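Local structure of ABC transporter substrate-binding protein (Bradyrhizobium japonicum, 4I1D) at residues 20-25 with 256-261; 101-106 with 265-270. The protein is probably the periplasmic solute-binding component of an ABC transporter, perhaps for polyamines such as putrescine and spermidine, and holds D-malate in this crystal. One frame throughout, in Å; residues are numbered along the deposited sequence.

Contact 1 of 2, residues 20-25 with 256-261; sequences VAILDP and VHQANL
Ala-21, Ile-22 and Pro-25 of helix 12-30 pack against His-257, Asn-260 and Leu-261 at helix 255-260, a near-antiparallel helix pair on one lobe of a type II periplasmic binding protein fold. The segment axes come within 7.9 Å at an angle of 141°, a separation that a small residue in the interface helps to allow. That residue is Ala-21: its CB lies 3.5 Å from Leu-261 CA and touches the CB atoms of Asn-260 and Leu-261, so the methyl is pressed against backbone as much as side chain. Ile-22 reaches across beside it. With chi2 extended (179°), CD1 stretches out to 3.8 Å from Gln-258 NE2, while CG1 rests 3.7 Å from His-257 O. The amide it meets is already engaged, since Gln-258 NE2 bonds to the carbonyls of Ala-252 and Tyr-102 and its OE1 accepts from Asn-271 N. Farther along helix 12-30, Pro-25 puts CB 3.8 Å from His-257 NE2, an off-centre CH-pi contact with the imidazole, whose ND1 is bonded to Glu-251 O. Pro-25 also kinks its helix, because its nitrogen has no hydrogen to give to the preceding turn. Ala-21 O and His-257 O merely lie 3.5 Å apart, two acceptors with no bond between them. Asn-260 turns its amide back along its own helix, ND2 giving Val-256 O a 3.0 Å bond that is straight at the hydrogen, though ND2 stands above the carbonyl plane. The side-chain polar groups of His-257, Gln-258 and Asn-260 described here thus bond within their own helix or elsewhere in the chain, and between the two segments the cohesion is van der Waals packing plus one CH-pi contact.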
# COMPACT_ATOMS: atom_id res chain seq x y z
N VAL A 20 38.22 28.79 9.91
CA VAL A 20 39.26 29.80 9.84
C VAL A 20 39.16 30.80 10.99
O VAL A 20 40.14 31.09 11.67
CB VAL A 20 39.19 30.58 8.53
CG1 VAL A 20 40.22 31.69 8.53
CG2 VAL A 20 39.42 29.63 7.36
N ALA A 21 37.95 31.30 11.22
CA ALA A 21 37.70 32.36 12.18
C ALA A 21 37.66 31.88 13.62
O ALA A 21 38.09 32.60 14.53
CB ALA A 21 36.39 33.07 11.86
N ILE A 22 37.11 30.69 13.84
CA ILE A 22 36.76 30.28 15.20
C ILE A 22 37.36 28.96 15.69
O ILE A 22 38.00 28.93 16.75
CB ILE A 22 35.24 30.25 15.40
CG1 ILE A 22 34.68 31.67 15.28
CG2 ILE A 22 34.90 29.63 16.74
CD1 ILE A 22 33.21 31.75 15.43
N LEU A 23 37.17 27.88 14.95
CA LEU A 23 37.62 26.56 15.40
C LEU A 23 39.14 26.47 15.54
O LEU A 23 39.65 26.16 16.61
CB LEU A 23 37.07 25.46 14.49
CG LEU A 23 35.56 25.53 14.29
CD1 LEU A 23 35.04 24.37 13.43
CD2 LEU A 23 34.85 25.56 15.63
N ASP A 24 39.87 26.76 14.46
CA ASP A 24 41.34 26.69 14.51
C ASP A 24 41.96 27.58 15.59
O ASP A 24 42.80 27.12 16.36
CB ASP A 24 41.97 27.02 13.15
CG ASP A 24 41.96 25.84 12.19
OD1 ASP A 24 41.58 24.73 12.63
OD2 ASP A 24 42.35 26.01 11.02
N PRO A 25 41.56 28.86 15.64
CA PRO A 25 42.16 29.71 16.68
C PRO A 25 41.79 29.22 18.09
O PRO A 25 42.64 29.23 18.98
CB PRO A 25 41.56 31.10 16.41
CG PRO A 25 41.09 31.04 14.97
CD PRO A 25 40.65 29.61 14.75
N VAL A 256 36.93 38.64 19.81
CA VAL A 256 37.85 38.65 18.68
C VAL A 256 37.57 37.52 17.69
O VAL A 256 37.44 37.76 16.49
CB VAL A 256 39.31 38.56 19.14
CG1 VAL A 256 40.25 38.54 17.94
CG2 VAL A 256 39.65 39.73 20.05
N HIS A 257 37.48 36.29 18.19
CA HIS A 257 37.21 35.15 17.32
C HIS A 257 35.92 35.40 16.56
O HIS A 257 35.83 35.19 15.35
CB HIS A 257 37.09 33.85 18.13
CG HIS A 257 38.38 33.42 18.76
ND1 HIS A 257 38.44 32.46 19.75
CD2 HIS A 257 39.66 33.82 18.56
CE1 HIS A 257 39.69 32.29 20.12
NE2 HIS A 257 40.45 33.10 19.41
N GLN A 258 34.92 35.88 17.29
CA GLN A 258 33.62 36.20 16.73
C GLN A 258 33.69 37.32 15.69
O GLN A 258 33.09 37.22 14.63
CB GLN A 258 32.67 36.59 17.87
CG GLN A 258 32.10 35.39 18.62
CD GLN A 258 30.83 34.87 17.98
OE1 GLN A 258 29.93 35.65 17.68
NE2 GLN A 258 30.76 33.55 17.76
N ALA A 259 34.42 38.39 16.00
CA ALA A 259 34.57 39.49 15.06
C ALA A 259 35.25 39.02 13.78
O ALA A 259 35.12 39.65 12.73
CB ALA A 259 35.34 40.68 15.70
N ASN A 260 35.98 37.91 13.85
CA ASN A 260 36.67 37.40 12.67
C ASN A 260 35.77 36.63 11.71
O ASN A 260 36.11 36.46 10.54
CB ASN A 260 37.88 36.55 13.05
CG ASN A 260 39.16 37.38 13.13
OD1 ASN A 260 39.93 37.45 12.17
ND2 ASN A 260 39.38 38.01 14.28
N LEU A 261 34.63 36.16 12.21
CA LEU A 261 33.74 35.34 11.38
C LEU A 261 33.24 36.08 10.13
O LEU A 261 33.37 35.56 9.02
CB LEU A 261 32.57 34.78 12.19
CG LEU A 261 31.60 33.96 11.35
CD1 LEU A 261 32.32 32.80 10.69
CD2 LEU A 261 30.43 33.47 12.18

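Contact 2 of 2, residues 101-106 with 265-270; sequences SYEFYS and IDYGPG. With SO4 (sulfate ion), chain J.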
# COMPACT_ATOMS: atom_id res chain seq x y z
N SER A 101 24.09 32.43 21.62
CA SER A 101 24.02 32.89 20.23
C SER A 101 25.40 32.85 19.56
O SER A 101 26.39 33.31 20.14
CB SER A 101 23.44 34.30 20.14
OG SER A 101 22.15 34.34 20.72
N TYR A 102 25.44 32.33 18.34
CA TYR A 102 26.72 32.03 17.70
C TYR A 102 26.96 32.89 16.45
O TYR A 102 28.06 33.39 16.25
CB TYR A 102 26.77 30.54 17.37
CG TYR A 102 28.05 30.02 16.75
CD1 TYR A 102 29.28 30.18 17.38
CD2 TYR A 102 28.01 29.31 15.56
CE1 TYR A 102 30.43 29.67 16.81
CE2 TYR A 102 29.14 28.81 14.98
CZ TYR A 102 30.36 28.98 15.61
OH TYR A 102 31.49 28.46 15.03
N GLU A 103 25.92 33.07 15.64
CA GLU A 103 25.99 33.93 14.47
C GLU A 103 24.58 34.30 13.98
O GLU A 103 23.62 33.54 14.20
CB GLU A 103 26.75 33.22 13.35
CG GLU A 103 26.18 31.85 13.01
CD GLU A 103 25.01 31.91 12.01
OE1 GLU A 103 24.20 30.96 11.99
OE2 GLU A 103 24.90 32.89 11.25
N PHE A 104 24.45 35.44 13.33
CA PHE A 104 23.16 35.87 12.79
C PHE A 104 23.15 35.80 11.27
O PHE A 104 24.13 36.19 10.62
CB PHE A 104 22.84 37.29 13.23
CG PHE A 104 22.50 37.41 14.67
CD1 PHE A 104 23.49 37.62 15.61
CD2 PHE A 104 21.17 37.32 15.09
CE1 PHE A 104 23.17 37.74 16.96
CE2 PHE A 104 20.85 37.43 16.43
CZ PHE A 104 21.85 37.64 17.37
N TYR A 105 22.04 35.30 10.72
CA TYR A 105 21.80 35.30 9.28
C TYR A 105 20.40 35.79 8.98
O TYR A 105 19.56 35.82 9.88
CB TYR A 105 21.98 33.90 8.70
CG TYR A 105 21.05 32.83 9.26
CD1 TYR A 105 19.95 32.38 8.54
CD2 TYR A 105 21.28 32.27 10.50
CE1 TYR A 105 19.11 31.38 9.04
CE2 TYR A 105 20.45 31.29 11.02
CZ TYR A 105 19.37 30.84 10.29
OH TYR A 105 18.57 29.86 10.82
N SER A 106 20.14 36.14 7.73
CA SER A 106 18.82 36.63 7.35
C SER A 106 18.22 35.86 6.18
O SER A 106 18.94 35.41 5.29
CB SER A 106 18.89 38.11 6.98
OG SER A 106 19.40 38.88 8.05
N ILE A 265 32.67 35.44 5.87
CA ILE A 265 31.34 35.13 5.38
C ILE A 265 30.36 36.20 5.83
O ILE A 265 30.57 36.84 6.87
CB ILE A 265 30.89 33.72 5.83
CG1 ILE A 265 29.72 33.23 4.97
CG2 ILE A 265 30.60 33.69 7.33
CD1 ILE A 265 29.38 31.78 5.18
N ASP A 266 29.31 36.39 5.04
CA ASP A 266 28.35 37.47 5.24
C ASP A 266 27.34 37.19 6.37
O ASP A 266 26.14 37.38 6.20
CB ASP A 266 27.60 37.72 3.92
CG ASP A 266 26.83 39.01 3.93
OD1 ASP A 266 27.29 39.97 4.59
OD2 ASP A 266 25.75 39.07 3.29
N TYR A 267 27.83 36.72 7.52
CA TYR A 267 26.95 36.50 8.66
C TYR A 267 27.41 37.37 9.81
O TYR A 267 28.57 37.78 9.86
CB TYR A 267 26.92 35.02 9.05
CG TYR A 267 26.31 34.17 7.96
CD1 TYR A 267 25.21 34.62 7.24
CD2 TYR A 267 26.83 32.91 7.64
CE1 TYR A 267 24.64 33.85 6.22
CE2 TYR A 267 26.26 32.13 6.62
CZ TYR A 267 25.16 32.61 5.92
OH TYR A 267 24.58 31.86 4.91
N GLY A 268 26.50 37.69 10.72
CA GLY A 268 26.80 38.57 11.83
C GLY A 268 27.29 37.78 13.03
O GLY A 268 26.95 36.60 13.18
N PRO A 269 28.07 38.43 13.90
CA PRO A 269 28.58 37.73 15.09
C PRO A 269 27.47 37.51 16.13
O PRO A 269 26.72 38.44 16.41
CB PRO A 269 29.66 38.69 15.63
CG PRO A 269 29.19 40.05 15.22
CD PRO A 269 28.43 39.86 13.90
N GLY A 270 27.37 36.30 16.67
CA GLY A 270 26.44 36.05 17.76
C GLY A 270 26.72 36.94 18.96
O GLY A 270 25.80 37.35 19.67
S SO4 J . 30.58 36.94 1.53
O1 SO4 J . 31.85 37.01 2.25
O2 SO4 J . 29.62 36.17 2.32
O3 SO4 J . 30.07 38.29 1.32
O4 SO4 J . 30.77 36.28 0.24
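Phe-104 and Gly-268 form a hydrogen-bonded antiparallel pair that adds the short strand 268-269 to strand 100-112. Phe-104 N to Gly-268 O and Gly-268 N to Phe-104 O both measure 2.8 Å, and Glu-103 faces Pro-269 as the adjoining non-hydrogen-bonded pair. A weak bond of 3.0 Å from Gly-270 N to Tyr-102 O ends the ladder. On its other side, strand 100-112 carries a classic beta bulge, with Tyr-102 and Glu-103 both opposite Thr-231.

Tyr-267 can be followed outward from this ladder. Its CB sits 3.4 Å from Phe-104 O and 3.7 Å from Glu-103 OE2. With chi1 at -65°, CG lies beside its own backbone N, and the ring runs alongside Glu-103, carboxylate and ring planes 53° apart; CG and CD2 both border OE2. On the other ortho position CD1 rests 3.6 Å from Tyr-105 CB, and CE1 stays at 3.6 Å from that same Tyr-105 CB. The side chain also touches Asn-206 of helix 206-214, and an acetate, probably from the crystallisation liquor, lies about 3 Å from it. Glu-103 OE1 is bonded to Thr-231 OG1, but OE2 is buried here without a polar partner in the model, which would be consistent with a raised pKa. Replacing Tyr-267 by an alanine keeps CB but removes the ring, which would probably leave a gap beside Tyr-105 CB and less cover over Glu-103 OE2.

Gly-270 packs so tightly on Ser-101 and Tyr-102 that a CB there would collide with Ser-101 O. Beyond the ladder, a sulfate, probably from the crystallisation liquor, takes a weak bond from Asp-266 N, at the centre of an inverse gamma turn. Pro-269 O lies in the plane of the Phe-104 ring at its edge, 3.4 Å from CD1.

Overall arrangement
Contacts 1 and 2 form one continuous packing unit, their centres 12 Å apart, and helix 255-260 leads along the chain into strand 268-269. Gln-258 bridges them: its NE2 is 3.1 Å from Tyr-102 O, a probable hydrogen bond, while its OE1 lies 2.8 Å from Gly-270 N, a close packing contact not counted as a bond. A second junction is van der Waals packing of Ile-22 CD1 on the Tyr-102 hydroxyl, 3.7 Å from OH. Contact 1 stands back from the pocket, the side chain of Leu-261 about 14 Å from bound D-malate. Contact 2 borders it: the Tyr-267 side chain is about 6 Å from that of malate-binding Arg-208, and Tyr-105 makes an edge-to-face stack with pocket residue Trp-205.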